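Local coordinates for galacto-N-biose/lacto-N-biose I transporter substrate-binding protein (Bifidobacterium longum, PDB 2Z8F) that probably delivers galacto-N-biose and lacto-N-biose type I sugars to an ABC transporter as its solute-binding protein, and is captured here holding lacto-N-tetraose, at residues V202-D207 with S393-T398; N375-K380 with A389-D394. One frame throughout, in Å; residues are numbered along the deposited sequence.

Contact 1. Residues V202-D207 with S393-T398; sequences VNTETD and SDAQTT. With NA (sodium ion), chain H.
Q396 swings CG opposite its main-chain nitrogen (chi1 174°) and then bends at the next bond (chi2 72°), which lays its amide along the backbone of V202-T204, where it answers one carbonyl and one N-H of that loop. Its OE1 takes the N-H of T204 almost head-on, at 2.9 Å from N to OE1 and with a C=O...N angle of 176°. Its NE2 gives a proton to V202 O at 3.1 Å; the carbonyl oxygen lies in the plane of the Q396 amide, while NE2 itself stands above the plane of that carbonyl. V202 flanks the same amide, its CG1 3.4 Å from Q396 OE1. The loop leaves strand 199-202 and leads into helix 207-221, and N203 shapes it as an Asx turn, OD1 accepting from E205 N at 2.9 Å, while T206 N-caps the helix that follows. An alanine in place of Q396 would probably leave V202 O and T204 N without their mates on helix 389-405 and set this part of the loop freer to move. T204 turns OG1 against the helix, 3.2 Å from Q396 CB, and hydrogen-bonds F392 O one turn back. Beyond it E205, extended past CG, reaches across the helix and rests its carboxylate OE2 3.4 Å from S393 CB.

Contact 2. Residues N375-K380 with A389-D394; sequences NETAAK and ADIFSD. With NA (sodium ion), chain H.
Helices 367-380 and 389-405 run nearly antiparallel here, their short segments 157° apart in direction and 8.4 Å between axes, with T377 and I391 nearest at their CA atoms. Only a short loop joins them, which makes the pair a helical hairpin near the C-terminus of the solute-binding protein. T377 fills the middle of the interface and divides its work between two branches. The methyl CG2, anti to the backbone N (chi1 -57° for OG1), is pressed against the facing backbone, 3.5 Å from I391 N, and also meets D390 CB. Beside it, I391 sends CD1 to the methyl of the next residue, A378, with 3.7 Å between CD1 and CB, a small apolar contact next to Y173 and P175. N375, on the same helix as T377, touches the glucose unit of the bound glycan, so the hairpin carries part of the sugar pocket on one helix. At the polar edge, D394 holds a sodium ion through both carboxylate oxygens, OD1 at 2.4 Å and OD2 at 2.2 Å. The ion probably offsets some of the negative charge of D394, while T377 steadies one oxygen: its OG1 donates to D394 OD2 at 2.6 Å, along the anti lone pair, the one directed away from OD1.

In the fold
Both contacts use helix 389-405, whose residues S393 and D394 belong to each, but they engage different faces of it. Contact 2 is the buried one, joining this helix to its hairpin partner 367-380, which also reaches the glycan; contact 1 is only partly buried and ties the helix to the loop between strand 199-202 and helix 207-221. Their chemistry differs accordingly: a side-chain amide reading loop backbone in contact 1, methyl packing with one hydroxyl-carboxylate bond beside sodium in contact 2. The two also meet directly, since the loop of contact 1 is bonded to the helix turn that contact 2 uses.

Contact 1. Residues V202-D207 with S393-T398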
loop_
_atom_site.group_PDB
_atom_site.type_symbol
_atom_site.label_atom_id
_atom_site.label_comp_id
_atom_site.label_asym_id
_atom_site.label_seq_id
_atom_site.Cartn_x
_atom_site.Cartn_y
_atom_site.Cartn_z
ATOM N N VAL A 202 -6.494 18.638 -11.752
ATOM C CA VAL A 202 -7.036 17.661 -10.810
ATOM C C VAL A 202 -8.396 17.224 -11.324
ATOM O O VAL A 202 -9.244 18.082 -11.648
ATOM C CB VAL A 202 -7.234 18.301 -9.415
ATOM C CG1 VAL A 202 -7.886 17.300 -8.423
ATOM C CG2 VAL A 202 -5.925 18.840 -8.900
ATOM N N ASN A 203 -8.617 15.915 -11.418
ATOM C CA ASN A 203 -9.964 15.381 -11.583
ATOM C C ASN A 203 -10.064 14.028 -10.899
ATOM O O ASN A 203 -9.621 13.013 -11.449
ATOM C CB ASN A 203 -10.350 15.255 -13.054
ATOM C CG ASN A 203 -11.721 14.605 -13.239
ATOM O OD1 ASN A 203 -12.562 14.554 -12.307
ATOM N ND2 ASN A 203 -11.967 14.114 -14.457
ATOM N N THR A 204 -10.600 14.038 -9.671
ATOM C CA THR A 204 -10.774 12.809 -8.899
ATOM C C THR A 204 -12.114 12.155 -9.145
ATOM O O THR A 204 -12.469 11.181 -8.458
ATOM C CB THR A 204 -10.644 13.103 -7.385
ATOM O OG1 THR A 204 -11.728 13.953 -6.981
ATOM C CG2 THR A 204 -9.356 13.794 -7.100
ATOM N N GLU A 205 -12.867 12.683 -10.130
ATOM C CA GLU A 205 -14.202 12.196 -10.458
ATOM C C GLU A 205 -14.199 11.591 -11.847
ATOM O O GLU A 205 -14.970 11.968 -12.724
ATOM C CB GLU A 205 -15.215 13.331 -10.327
ATOM C CG GLU A 205 -15.370 13.713 -8.853
ATOM C CD GLU A 205 -16.286 14.873 -8.627
ATOM O OE1 GLU A 205 -15.821 16.012 -8.839
ATOM O OE2 GLU A 205 -17.440 14.635 -8.198
ATOM N N THR A 206 -13.305 10.624 -12.025
ATOM C CA THR A 206 -13.164 9.920 -13.290
ATOM C C THR A 206 -14.230 8.852 -13.456
ATOM O O THR A 206 -15.009 8.561 -12.552
ATOM C CB THR A 206 -11.825 9.224 -13.311
ATOM O OG1 THR A 206 -11.814 8.335 -12.181
ATOM C CG2 THR A 206 -10.652 10.224 -13.176
ATOM N N ASP A 207 -14.287 8.227 -14.641
ATOM C CA ASP A 207 -15.184 7.109 -14.825
ATOM C C ASP A 207 -14.920 5.970 -13.831
ATOM O O ASP A 207 -15.863 5.330 -13.404
ATOM C CB ASP A 207 -15.078 6.550 -16.252
ATOM C CG ASP A 207 -15.477 7.556 -17.292
ATOM O OD1 ASP A 207 -16.001 8.619 -16.907
ATOM O OD2 ASP A 207 -15.252 7.283 -18.492
ATOM N N SER A 393 -16.046 13.500 -4.741
ATOM C CA SER A 393 -16.270 14.936 -4.873
ATOM C C SER A 393 -15.529 15.698 -3.776
ATOM O O SER A 393 -14.940 16.743 -4.031
ATOM C CB SER A 393 -17.765 15.270 -4.909
ATOM O OG SER A 393 -18.416 14.822 -3.752
ATOM N N ASP A 394 -15.500 15.157 -2.561
ATOM C CA ASP A 394 -14.685 15.786 -1.536
ATOM C C ASP A 394 -13.183 15.718 -1.794
ATOM O O ASP A 394 -12.458 16.685 -1.536
ATOM C CB ASP A 394 -14.974 15.158 -0.173
ATOM C CG ASP A 394 -16.364 15.487 0.354
ATOM O OD1 ASP A 394 -17.160 16.183 -0.329
ATOM O OD2 ASP A 394 -16.696 15.061 1.504
ATOM N N ALA A 395 -12.715 14.567 -2.288
ATOM C CA ALA A 395 -11.328 14.444 -2.684
ATOM C C ALA A 395 -10.943 15.543 -3.706
ATOM O O ALA A 395 -9.848 16.099 -3.643
ATOM C CB ALA A 395 -11.045 13.040 -3.248
ATOM N N GLN A 396 -11.835 15.811 -4.660
ATOM C CA GLN A 396 -11.560 16.845 -5.672
ATOM C C GLN A 396 -11.258 18.197 -5.021
ATOM O O GLN A 396 -10.223 18.828 -5.281
ATOM C CB GLN A 396 -12.747 16.972 -6.636
ATOM C CG GLN A 396 -12.614 18.134 -7.634
ATOM C CD GLN A 396 -11.587 17.891 -8.707
ATOM O OE1 GLN A 396 -11.232 16.746 -9.008
ATOM N NE2 GLN A 396 -11.075 18.971 -9.283
ATOM N N THR A 397 -12.184 18.633 -4.172
ATOM C CA THR A 397 -12.051 19.894 -3.489
ATOM C C THR A 397 -10.841 19.945 -2.546
ATOM O O THR A 397 -10.091 20.922 -2.547
ATOM C CB THR A 397 -13.354 20.183 -2.735
ATOM O OG1 THR A 397 -14.452 20.085 -3.662
ATOM C CG2 THR A 397 -13.297 21.559 -2.243
ATOM N N THR A 398 -10.640 18.901 -1.743
ATOM C CA THR A 398 -9.466 18.861 -0.869
ATOM C C THR A 398 -8.114 18.821 -1.623
ATOM O O THR A 398 -7.113 19.421 -1.197
ATOM C CB THR A 398 -9.578 17.706 0.137
ATOM O OG1 THR A 398 -10.759 17.917 0.927
ATOM C CG2 THR A 398 -8.372 17.683 1.067
HETATM NA NA NA H . -18.733 15.875 1.431
HETATM O O HOH W 1 -19.435 14.311 0.805
HETATM O O HOH W 2 -19.196 15.256 3.197
#

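Contact 2. Residues N375-K380 with A389-D394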
loop_
_atom_site.group_PDB
_atom_site.type_symbol
_atom_site.label_atom_id
_atom_site.label_comp_id
_atom_site.label_asym_id
_atom_site.label_seq_id
_atom_site.Cartn_x
_atom_site.Cartn_y
_atom_site.Cartn_z
ATOM N N ASN A 375 -11.205 9.330 3.983
ATOM C CA ASN A 375 -11.576 8.467 5.095
ATOM C C ASN A 375 -12.742 9.042 5.919
ATOM O O ASN A 375 -13.647 8.313 6.303
ATOM C CB ASN A 375 -10.381 8.286 6.020
ATOM C CG ASN A 375 -9.338 7.298 5.475
ATOM O OD1 ASN A 375 -9.369 6.888 4.299
ATOM N ND2 ASN A 375 -8.430 6.880 6.364
ATOM N N GLU A 376 -12.694 10.333 6.189
ATOM C CA GLU A 376 -13.756 11.004 6.929
ATOM C C GLU A 376 -15.078 10.878 6.187
ATOM O O GLU A 376 -16.099 10.500 6.754
ATOM C CB GLU A 376 -13.390 12.457 7.076
ATOM C CG GLU A 376 -14.354 13.257 7.952
ATOM C CD GLU A 376 -13.979 14.708 7.958
ATOM O OE1 GLU A 376 -14.387 15.433 7.037
ATOM O OE2 GLU A 376 -13.270 15.132 8.889
ATOM N N THR A 377 -15.061 11.187 4.896
ATOM C CA THR A 377 -16.278 11.083 4.109
ATOM C C THR A 377 -16.748 9.627 3.931
ATOM O O THR A 377 -17.956 9.352 3.986
ATOM C CB THR A 377 -16.099 11.863 2.788
ATOM O OG1 THR A 377 -15.763 13.223 3.111
ATOM C CG2 THR A 377 -17.358 11.808 1.923
ATOM N N ALA A 378 -15.791 8.695 3.780
ATOM C CA ALA A 378 -16.102 7.282 3.625
ATOM C C ALA A 378 -16.892 6.787 4.844
ATOM O O ALA A 378 -17.814 6.015 4.710
ATOM C CB ALA A 378 -14.843 6.440 3.440
ATOM N N ALA A 379 -16.503 7.256 6.031
ATOM C CA ALA A 379 -17.183 6.825 7.242
ATOM C C ALA A 379 -18.667 7.235 7.297
ATOM O O ALA A 379 -19.474 6.554 7.938
ATOM C CB ALA A 379 -16.446 7.364 8.463
ATOM N N LYS A 380 -19.013 8.337 6.632
ATOM C CA LYS A 380 -20.405 8.823 6.578
ATOM C C LYS A 380 -21.312 7.843 5.820
ATOM O O LYS A 380 -22.515 7.759 6.100
ATOM C CB LYS A 380 -20.464 10.231 5.949
ATOM C CG LYS A 380 -19.879 11.402 6.776
ATOM C CD LYS A 380 -19.201 10.919 8.058
ATOM C CE LYS A 380 -18.187 11.917 8.630
ATOM N NZ LYS A 380 -17.061 11.187 9.300
ATOM N N ALA A 389 -20.233 8.210 -3.428
ATOM C CA ALA A 389 -19.728 9.143 -4.432
ATOM C C ALA A 389 -19.120 10.424 -3.857
ATOM O O ALA A 389 -18.258 11.046 -4.479
ATOM C CB ALA A 389 -20.837 9.484 -5.447
ATOM N N ASP A 390 -19.560 10.809 -2.655
ATOM C CA ASP A 390 -19.096 12.028 -2.010
ATOM C C ASP A 390 -17.629 11.940 -1.613
ATOM O O ASP A 390 -16.964 12.970 -1.472
ATOM C CB ASP A 390 -19.948 12.302 -0.774
ATOM C CG ASP A 390 -21.400 12.502 -1.108
ATOM O OD1 ASP A 390 -21.691 12.763 -2.314
ATOM O OD2 ASP A 390 -22.250 12.378 -0.190
ATOM N N ILE A 391 -17.135 10.715 -1.406
ATOM C CA ILE A 391 -15.701 10.500 -1.191
ATOM C C ILE A 391 -14.915 11.214 -2.288
ATOM O O ILE A 391 -13.948 11.898 -2.025
ATOM C CB ILE A 391 -15.338 8.982 -1.220
ATOM C CG1 ILE A 391 -15.921 8.258 0.000
ATOM C CG2 ILE A 391 -13.822 8.787 -1.270
ATOM C CD1 ILE A 391 -15.891 6.714 -0.112
ATOM N N PHE A 392 -15.355 11.036 -3.534
ATOM C CA PHE A 392 -14.614 11.547 -4.682
ATOM C C PHE A 392 -14.831 13.009 -4.990
ATOM O O PHE A 392 -13.902 13.704 -5.378
ATOM C CB PHE A 392 -14.940 10.700 -5.911
ATOM C CG PHE A 392 -14.609 9.242 -5.711
ATOM C CD1 PHE A 392 -13.269 8.821 -5.706
ATOM C CD2 PHE A 392 -15.623 8.309 -5.490
ATOM C CE1 PHE A 392 -12.948 7.445 -5.484
ATOM C CE2 PHE A 392 -15.301 6.945 -5.294
ATOM C CZ PHE A 392 -13.959 6.542 -5.279
ATOM N N SER A 393 -16.046 13.500 -4.741
ATOM C CA SER A 393 -16.270 14.936 -4.873
ATOM C C SER A 393 -15.529 15.698 -3.776
ATOM O O SER A 393 -14.940 16.743 -4.031
ATOM C CB SER A 393 -17.765 15.270 -4.909
ATOM O OG SER A 393 -18.416 14.822 -3.752
ATOM N N ASP A 394 -15.500 15.157 -2.561
ATOM C CA ASP A 394 -14.685 15.786 -1.536
ATOM C C ASP A 394 -13.183 15.718 -1.794
ATOM O O ASP A 394 -12.458 16.685 -1.536
ATOM C CB ASP A 394 -14.974 15.158 -0.173
ATOM C CG ASP A 394 -16.364 15.487 0.354
ATOM O OD1 ASP A 394 -17.160 16.183 -0.329
ATOM O OD2 ASP A 394 -16.696 15.061 1.504
HETATM NA NA NA H . -18.733 15.875 1.431
HETATM O O HOH W 1 -19.435 14.311 0.805
HETATM O O HOH W 2 -19.196 15.256 3.197
#